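Local coordinates for microbial serine proteinases; subtilisin (Bacillus subtilis, PDB 2GKO), which hydrolyses peptide bonds as a cold-adapted, calcium-loaded serine protease of the subtilisin family, at residues A[1-6]-A[232-237]; A[41-46]-A[87-92]; A[72-77]-A[241-246]. One frame throughout, in Å; residues are numbered along the deposited sequence.

Interaction 1 (A[1-6]-A[232-237]); sequences AASQST and AVYSTW
The phenolic oxygen of Tyr234 is the polar hub here: Ser3 N donates to Tyr234 OH over 3.0 Å in a nearly straight bond (168° at the hydrogen), and water 1 sits 2.6 Å from the same Tyr234 OH, at the ring's edge and in its plane. The tyrosine belongs to strand 233-236, one half of the two-stranded antiparallel hairpin it forms with strand 242-245 in this subtilisin fold, and the irregular N-terminal segment runs past it on the protein surface. Water 1 also bonds to Ser3 OG at 3.2 Å, closing a small ring of serine, water and phenol. Tyr234 holds CG anti to its backbone nitrogen (chi1 175°), which sends the ring out from the strand to the 1-6 segment. Gln4 lies across one face of that ring. Its CG stands 4.1 Å from the ring centroid in a CH-pi contact, only 11° off the normal, while the extended chain lays the flat amide beyond it, stacked almost parallel to the ring, with Gln4 OE1 3.6 Å from Tyr234 CG. On the other side of Tyr234, Tyr242 offers a second aromatic ring in a nearly parallel plane. Ala2 approaches the rim instead, its CB 4.3 Å from Tyr234 CE2. With a phenylalanine here, Ser3 N and water 1 would probably both be left without their phenolic partner, leaving Gln4 and Ala2 packed on a ring that no longer bonds to the segment. All of this is side chain against main chain or side chain, the two backbones staying well apart. Gln4 N is buried by the contact without a polar partner in the model, and lies 4.0 Å from Tyr234 CE2.

Interaction 2 (A[41-46]-A[87-92]); sequences HPDLSN and SGVYGV
Two connecting loops of the subtilisin fold, one between strands 29-34 and 48-53 and the other between helix 71-80 and strand 97-102, are pinned together where the carboxylate of Asp43 meets the backbone of Gly88 and Val89. Val89 N donates to Asp43 OD2 over 3.0 Å, with 159° at the hydrogen. The N-H comes down from above the carboxylate plane, 68° out of it. The same OD2 takes a second hydrogen bond from Tyr242 OH, so one buried oxygen ties three pieces of chain together. Val89 CG1 lies beside this oxygen, 3.6 Å from Asp43 OD2. The other oxygen, Asp43 OD1, lies 3.4 Å from Gly88 CA; a beta carbon built on Gly88 with this backbone would fall 1.9 Å from Asp43 OD1, a clash, so this tight approach depends on the bare glycine.

The aspartate is set in place by its own loop. Asp43 N gives its hydrogen to His41 ND1 at 3.1 Å, almost in the imidazole plane, and His41 O accepts from both Leu44 N and Ser45 N, which winds the loop into a turn. The other ring nitrogen, His41 NE2, is bonded to Gly241 O. With Asp43 CG turned beside its backbone nitrogen (chi1 -56°), the carboxylate is delivered to the 87-92 loop.

Around this junction, His41, Asp43, Leu44 and Val89 all pack on Thr236 of strand 233-236, Leu44 also reaches Thr73 and Leu80 of helix 71-80, and Val92 rests on Ile10 and Ile13 of helix 8-14.

Interaction 3 (A[72-77]-A[241-246]); sequences GTHVAG and GYATIS
His74 and Ile245 face each other from opposite directions, the imidazole coming off helix 71-80 and the aliphatic chain rising from the strand to lie over one face of the ring. Ile245 CG1 is 3.6 Å from the His74 ring centroid, a CH-pi contact displaced slightly toward the rim at NE2, from which the same CG1 is 3.4 Å away. The isoleucine gets there because CG1 sits between its backbone nitrogen and carbonyl carbon (chi1 52°). With the chain extended beyond CG1, Ile245 CD1 carries on across the ring, to 3.8 Å from His74 CG. A chi1 of -163° swings the imidazole of His74 away from its backbone nitrogen and toward the strand. There its edge meets the main chain: His74 NE2 gives a weak, bent hydrogen bond to Ala243 O at 3.0 Å, and a second weak one to Val233 O, so a single N-H is divided between both strands of the hairpin. Ala243 CB touches the rim at His74 CD2, 4.1 Å away.

Ile245 also lines the pocket holding phenylmethanesulfonic acid, and the helix starts at His71, probably the catalytic histidine as in other subtilisins. The 72-77 part of helix 71-80 runs at 88° to strand 242-245, while Met250 of helix 248-265 touches both His74 and Ile245.

In the fold
Strands 233-236 and 242-245 join the set: interaction 1 uses the first, interaction 3 the second, and interaction 2 packs against the hairpin through Thr236 and Tyr242. Interaction 1 is a surface contact, a tyrosine gripped by the N-terminal segment and a water. Interaction 2 is buried and depends on Asp43 OD2, gripped by a backbone N-H and a tyrosine hydroxyl. Interaction 3, closer to the chain's centre and partly buried, relies on ring-face packing with only weak hydrogen bonds, and it alone reaches the phenylmethanesulfonic acid pocket. Direct bonds knit them: Ser5 O to Tyr90 N links 1 and 2, while Thr236 OG1 to Thr73 O and Ser235 OG to His74 O fasten the hairpin to helix 71-80.

Interaction 1 (A[1-6]-A[232-237])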
loop_
_atom_site.group_PDB
_atom_site.type_symbol
_atom_site.label_atom_id
_atom_site.label_comp_id
_atom_site.label_asym_id
_atom_site.label_seq_id
_atom_site.Cartn_x
_atom_site.Cartn_y
_atom_site.Cartn_z
ATOM N N ALA A 1 -15.916 -2.115 19.751
ATOM C CA ALA A 1 -14.843 -3.014 19.230
ATOM C C ALA A 1 -15.058 -3.310 17.745
ATOM O O ALA A 1 -16.063 -2.891 17.160
ATOM C CB ALA A 1 -14.809 -4.318 20.030
ATOM N N ALA A 2 -14.110 -4.034 17.150
ATOM C CA ALA A 2 -14.228 -4.462 15.750
ATOM C C ALA A 2 -15.173 -5.645 15.671
ATOM O O ALA A 2 -15.333 -6.378 16.642
ATOM C CB ALA A 2 -12.860 -4.841 15.183
ATOM N N SER A 3 -15.811 -5.817 14.522
ATOM C CA SER A 3 -16.620 -7.011 14.258
ATOM C C SER A 3 -15.803 -8.079 13.520
ATOM O O SER A 3 -16.296 -9.184 13.277
ATOM C CB SER A 3 -17.878 -6.646 13.458
ATOM O OG SER A 3 -17.560 -6.025 12.221
ATOM N N GLN A 4 -14.572 -7.730 13.137
ATOM C CA GLN A 4 -13.615 -8.669 12.557
ATOM C C GLN A 4 -12.234 -8.435 13.142
ATOM O O GLN A 4 -11.825 -7.298 13.360
ATOM C CB GLN A 4 -13.558 -8.539 11.026
ATOM C CG GLN A 4 -14.922 -8.453 10.363
ATOM C CD GLN A 4 -14.857 -8.453 8.840
ATOM O OE1 GLN A 4 -15.751 -7.901 8.172
ATOM N NE2 GLN A 4 -13.843 -9.102 8.293
ATOM N N SER A 5 -11.528 -9.513 13.437
ATOM C CA SER A 5 -10.143 -9.439 13.891
ATOM C C SER A 5 -9.209 -9.482 12.692
ATOM O O SER A 5 -8.305 -8.666 12.577
ATOM C CB SER A 5 -9.821 -10.602 14.838
ATOM O OG SER A 5 -10.663 -10.546 15.989
ATOM N N THR A 6 -9.434 -10.451 11.806
ATOM C CA THR A 6 -8.615 -10.670 10.623
ATOM C C THR A 6 -9.538 -10.770 9.425
ATOM O O THR A 6 -10.105 -11.815 9.115
ATOM C CB THR A 6 -7.756 -11.912 10.773
ATOM O OG1 THR A 6 -8.593 -13.022 11.147
ATOM C CG2 THR A 6 -6.789 -11.719 11.943
ATOM N N ALA A 232 -13.919 -5.209 -1.064
ATOM C CA ALA A 232 -14.666 -5.480 0.159
ATOM C C ALA A 232 -13.765 -5.654 1.364
ATOM O O ALA A 232 -13.874 -6.654 2.096
ATOM C CB ALA A 232 -15.553 -6.682 -0.039
ATOM N N VAL A 233 -12.879 -4.676 1.567
ATOM C CA VAL A 233 -11.864 -4.698 2.634
ATOM C C VAL A 233 -12.358 -3.906 3.849
ATOM O O VAL A 233 -12.647 -2.710 3.771
ATOM C CB VAL A 233 -10.523 -4.134 2.138
ATOM C CG1 VAL A 233 -9.516 -3.990 3.273
ATOM C CG2 VAL A 233 -9.962 -5.007 1.043
ATOM N N TYR A 234 -12.464 -4.606 4.975
ATOM C CA TYR A 234 -12.886 -4.026 6.243
ATOM C C TYR A 234 -11.625 -3.533 6.918
ATOM O O TYR A 234 -10.628 -4.243 6.993
ATOM C CB TYR A 234 -13.542 -5.121 7.115
ATOM C CG TYR A 234 -13.952 -4.750 8.519
ATOM C CD1 TYR A 234 -15.214 -4.261 8.765
ATOM C CD2 TYR A 234 -13.088 -4.924 9.598
ATOM C CE1 TYR A 234 -15.632 -3.971 10.056
ATOM C CE2 TYR A 234 -13.484 -4.608 10.895
ATOM C CZ TYR A 234 -14.756 -4.152 11.112
ATOM O OH TYR A 234 -15.190 -3.830 12.389
ATOM N N SER A 235 -11.675 -2.313 7.430
ATOM C CA SER A 235 -10.555 -1.728 8.143
ATOM C C SER A 235 -11.041 -0.582 8.996
ATOM O O SER A 235 -12.222 -0.310 9.095
ATOM C CB SER A 235 -9.475 -1.240 7.147
ATOM O OG SER A 235 -8.259 -0.853 7.794
ATOM N N THR A 236 -10.090 0.053 9.666
ATOM C CA THR A 236 -10.326 1.216 10.512
ATOM C C THR A 236 -10.853 2.426 9.721
ATOM O O THR A 236 -10.602 2.560 8.504
ATOM C CB THR A 236 -8.995 1.554 11.216
ATOM O OG1 THR A 236 -7.916 1.588 10.265
ATOM C CG2 THR A 236 -8.602 0.455 12.208
ATOM N N TRP A 237 -11.592 3.304 10.392
ATOM C CA TRP A 237 -12.156 4.504 9.754
ATOM C C TRP A 237 -11.900 5.733 10.607
ATOM O O TRP A 237 -11.582 5.619 11.804
ATOM C CB TRP A 237 -13.637 4.326 9.492
ATOM C CG TRP A 237 -14.249 5.185 8.409
ATOM C CD1 TRP A 237 -15.262 6.071 8.564
ATOM C CD2 TRP A 237 -13.939 5.162 7.012
ATOM N NE1 TRP A 237 -15.578 6.630 7.354
ATOM C CE2 TRP A 237 -14.796 6.083 6.388
ATOM C CE3 TRP A 237 -12.998 4.483 6.228
ATOM C CZ2 TRP A 237 -14.761 6.333 5.020
ATOM C CZ3 TRP A 237 -12.973 4.728 4.869
ATOM C CH2 TRP A 237 -13.849 5.639 4.291
HETATM O O HOH W 1 -17.597 -2.845 12.836
#

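Interaction 2 (A[41-46]-A[87-92])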
loop_
_atom_site.group_PDB
_atom_site.type_symbol
_atom_site.label_atom_id
_atom_site.label_comp_id
_atom_site.label_asym_id
_atom_site.label_seq_id
_atom_site.Cartn_x
_atom_site.Cartn_y
_atom_site.Cartn_z
ATOM N N HIS A 41 -7.312 6.319 16.913
ATOM C CA HIS A 41 -8.072 5.101 16.692
ATOM C C HIS A 41 -7.440 4.054 17.595
ATOM O O HIS A 41 -6.221 3.872 17.593
ATOM C CB HIS A 41 -8.017 4.626 15.248
ATOM C CG HIS A 41 -9.034 3.578 14.935
ATOM N ND1 HIS A 41 -8.942 2.293 15.425
ATOM C CD2 HIS A 41 -10.202 3.645 14.261
ATOM C CE1 HIS A 41 -9.992 1.603 15.015
ATOM N NE2 HIS A 41 -10.764 2.395 14.294
ATOM N N PRO A 42 -8.248 3.328 18.370
ATOM C CA PRO A 42 -7.677 2.347 19.297
ATOM C C PRO A 42 -6.806 1.276 18.669
ATOM O O PRO A 42 -5.939 0.743 19.333
ATOM C CB PRO A 42 -8.911 1.676 19.937
ATOM C CG PRO A 42 -10.082 2.270 19.355
ATOM C CD PRO A 42 -9.702 3.444 18.487
ATOM N N ASP A 43 -7.049 0.949 17.407
ATOM C CA ASP A 43 -6.266 -0.074 16.729
ATOM C C ASP A 43 -5.067 0.489 15.977
ATOM O O ASP A 43 -4.338 -0.273 15.370
ATOM C CB ASP A 43 -7.125 -0.839 15.731
ATOM C CG ASP A 43 -8.344 -1.465 16.353
ATOM O OD1 ASP A 43 -8.371 -1.670 17.591
ATOM O OD2 ASP A 43 -9.319 -1.771 15.662
ATOM N N LEU A 44 -4.850 1.799 16.068
ATOM C CA LEU A 44 -3.692 2.454 15.407
ATOM C C LEU A 44 -2.802 3.254 16.329
ATOM O O LEU A 44 -1.626 3.396 16.061
ATOM C CB LEU A 44 -4.165 3.392 14.289
ATOM C CG LEU A 44 -4.957 2.761 13.154
ATOM C CD1 LEU A 44 -5.496 3.831 12.213
ATOM C CD2 LEU A 44 -4.072 1.805 12.395
ATOM N N SER A 45 -3.362 3.751 17.430
ATOM C CA SER A 45 -2.714 4.767 18.256
ATOM C C SER A 45 -1.329 4.363 18.740
ATOM O O SER A 45 -0.397 5.165 18.770
ATOM C CB SER A 45 -3.604 5.065 19.464
ATOM O OG SER A 45 -2.979 6.038 20.294
ATOM N N ASN A 46 -1.192 3.109 19.122
ATOM C CA ASN A 46 0.057 2.638 19.672
ATOM C C ASN A 46 1.179 2.526 18.645
ATOM O O ASN A 46 2.346 2.390 19.020
ATOM C CB ASN A 46 -0.153 1.290 20.339
ATOM C CG ASN A 46 0.097 1.345 21.837
ATOM O OD1 ASN A 46 -0.454 2.189 22.562
ATOM N ND2 ASN A 46 0.911 0.423 22.309
ATOM N N SER A 87 -9.462 -6.865 20.970
ATOM C CA SER A 87 -10.766 -6.974 20.306
ATOM C C SER A 87 -10.887 -6.202 18.991
ATOM O O SER A 87 -11.935 -6.220 18.357
ATOM C CB SER A 87 -11.854 -6.453 21.247
ATOM O OG SER A 87 -11.904 -7.287 22.391
ATOM N N GLY A 88 -9.834 -5.494 18.604
ATOM C CA GLY A 88 -9.880 -4.720 17.377
ATOM C C GLY A 88 -9.405 -5.464 16.147
ATOM O O GLY A 88 -9.171 -6.678 16.158
ATOM N N VAL A 89 -9.263 -4.710 15.054
ATOM C CA VAL A 89 -8.802 -5.248 13.794
ATOM C C VAL A 89 -7.270 -5.268 13.699
ATOM O O VAL A 89 -6.597 -4.429 14.293
ATOM C CB VAL A 89 -9.443 -4.463 12.591
ATOM C CG1 VAL A 89 -8.733 -3.131 12.337
ATOM C CG2 VAL A 89 -9.464 -5.324 11.333
ATOM N N TYR A 90 -6.753 -6.243 12.965
ATOM C CA TYR A 90 -5.343 -6.454 12.732
ATOM C C TYR A 90 -5.037 -6.175 11.266
ATOM O O TYR A 90 -5.796 -6.570 10.373
ATOM C CB TYR A 90 -4.954 -7.901 13.037
ATOM C CG TYR A 90 -4.865 -8.217 14.506
ATOM C CD1 TYR A 90 -5.973 -8.707 15.191
ATOM C CD2 TYR A 90 -3.685 -8.040 15.197
ATOM C CE1 TYR A 90 -5.885 -9.012 16.564
ATOM C CE2 TYR A 90 -3.592 -8.333 16.559
ATOM C CZ TYR A 90 -4.685 -8.816 17.223
ATOM O OH TYR A 90 -4.536 -9.103 18.575
ATOM N N GLY A 91 -3.925 -5.488 11.038
ATOM C CA GLY A 91 -3.350 -5.348 9.722
ATOM C C GLY A 91 -2.159 -6.261 9.554
ATOM O O GLY A 91 -1.815 -7.084 10.416
ATOM N N VAL A 92 -1.503 -6.109 8.427
ATOM C CA VAL A 92 -0.506 -7.069 7.997
ATOM C C VAL A 92 0.752 -7.029 8.886
ATOM O O VAL A 92 1.330 -8.079 9.213
ATOM C CB VAL A 92 -0.117 -6.870 6.491
ATOM C CG1 VAL A 92 0.991 -7.805 6.099
ATOM C CG2 VAL A 92 -1.317 -7.080 5.579
#

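Interaction 3 (A[72-77]-A[241-246])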
loop_
_atom_site.group_PDB
_atom_site.type_symbol
_atom_site.label_atom_id
_atom_site.label_comp_id
_atom_site.label_asym_id
_atom_site.label_seq_id
_atom_site.Cartn_x
_atom_site.Cartn_y
_atom_site.Cartn_z
ATOM N N GLY A 72 -7.234 7.485 4.537
ATOM C CA GLY A 72 -5.934 7.316 5.127
ATOM C C GLY A 72 -5.997 6.395 6.339
ATOM O O GLY A 72 -5.115 5.578 6.538
ATOM N N THR A 73 -7.040 6.542 7.152
ATOM C CA THR A 73 -7.201 5.690 8.316
ATOM C C THR A 73 -7.412 4.236 7.889
ATOM O O THR A 73 -6.839 3.327 8.500
ATOM C CB THR A 73 -8.344 6.219 9.209
ATOM O OG1 THR A 73 -8.048 7.554 9.659
ATOM C CG2 THR A 73 -8.451 5.389 10.492
ATOM N N HIS A 74 -8.213 4.036 6.850
ATOM C CA HIS A 74 -8.543 2.707 6.309
ATOM C C HIS A 74 -7.271 2.004 5.804
ATOM O O HIS A 74 -6.946 0.866 6.159
ATOM C CB HIS A 74 -9.631 2.864 5.215
ATOM C CG HIS A 74 -10.328 1.590 4.878
ATOM N ND1 HIS A 74 -9.714 0.579 4.187
ATOM C CD2 HIS A 74 -11.586 1.158 5.147
ATOM C CE1 HIS A 74 -10.548 -0.447 4.090
ATOM N NE2 HIS A 74 -11.683 -0.128 4.678
ATOM N N VAL A 75 -6.516 2.735 5.003
ATOM C CA VAL A 75 -5.267 2.274 4.462
ATOM C C VAL A 75 -4.263 1.935 5.549
ATOM O O VAL A 75 -3.625 0.889 5.500
ATOM C CB VAL A 75 -4.743 3.374 3.482
ATOM C CG1 VAL A 75 -3.322 3.145 3.053
ATOM C CG2 VAL A 75 -5.680 3.443 2.271
ATOM N N ALA A 76 -4.104 2.833 6.525
ATOM C CA ALA A 76 -3.207 2.575 7.646
ATOM C C ALA A 76 -3.585 1.291 8.398
ATOM O O ALA A 76 -2.702 0.504 8.756
ATOM C CB ALA A 76 -3.203 3.729 8.587
ATOM N N GLY A 77 -4.880 1.057 8.548
ATOM C CA GLY A 77 -5.368 -0.115 9.264
ATOM C C GLY A 77 -5.023 -1.410 8.546
ATOM O O GLY A 77 -4.652 -2.400 9.186
ATOM N N GLY A 241 -14.249 4.152 14.308
ATOM C CA GLY A 241 -14.908 2.909 13.998
ATOM C C GLY A 241 -14.255 2.241 12.809
ATOM O O GLY A 241 -13.035 2.233 12.684
ATOM N N TYR A 242 -15.091 1.646 11.959
ATOM C CA TYR A 242 -14.629 0.786 10.871
ATOM C C TYR A 242 -15.465 1.029 9.614
ATOM O O TYR A 242 -16.497 1.708 9.637
ATOM C CB TYR A 242 -14.672 -0.695 11.300
ATOM C CG TYR A 242 -13.903 -0.938 12.578
ATOM C CD1 TYR A 242 -14.520 -0.750 13.827
ATOM C CD2 TYR A 242 -12.579 -1.302 12.547
ATOM C CE1 TYR A 242 -13.816 -0.901 14.998
ATOM C CE2 TYR A 242 -11.864 -1.470 13.723
ATOM C CZ TYR A 242 -12.506 -1.270 14.943
ATOM O OH TYR A 242 -11.818 -1.427 16.098
ATOM N N ALA A 243 -14.991 0.501 8.507
ATOM C CA ALA A 243 -15.640 0.666 7.214
ATOM C C ALA A 243 -15.159 -0.405 6.277
ATOM O O ALA A 243 -14.053 -0.919 6.392
ATOM C CB ALA A 243 -15.293 2.041 6.608
ATOM N N THR A 244 -16.011 -0.757 5.331
ATOM C CA THR A 244 -15.683 -1.688 4.282
ATOM C C THR A 244 -15.794 -1.064 2.899
ATOM O O THR A 244 -16.868 -0.641 2.509
ATOM C CB THR A 244 -16.634 -2.874 4.336
ATOM O OG1 THR A 244 -16.567 -3.487 5.645
ATOM C CG2 THR A 244 -16.203 -3.956 3.346
ATOM N N ILE A 245 -14.680 -0.993 2.182
ATOM C CA ILE A 245 -14.620 -0.378 0.858
ATOM C C ILE A 245 -13.733 -1.182 -0.092
ATOM O O ILE A 245 -13.003 -2.067 0.332
ATOM C CB ILE A 245 -14.118 1.100 0.951
ATOM C CG1 ILE A 245 -12.809 1.217 1.747
ATOM C CG2 ILE A 245 -15.210 1.987 1.507
ATOM C CD1 ILE A 245 -12.163 2.600 1.664
ATOM N N SER A 246 -13.776 -0.832 -1.376
ATOM C CA SER A 246 -13.016 -1.515 -2.419
ATOM C C SER A 246 -12.191 -0.525 -3.220
ATOM O O SER A 246 -12.685 0.533 -3.571
ATOM C CB SER A 246 -13.944 -2.198 -3.412
ATOM O OG SER A 246 -14.791 -3.111 -2.770
#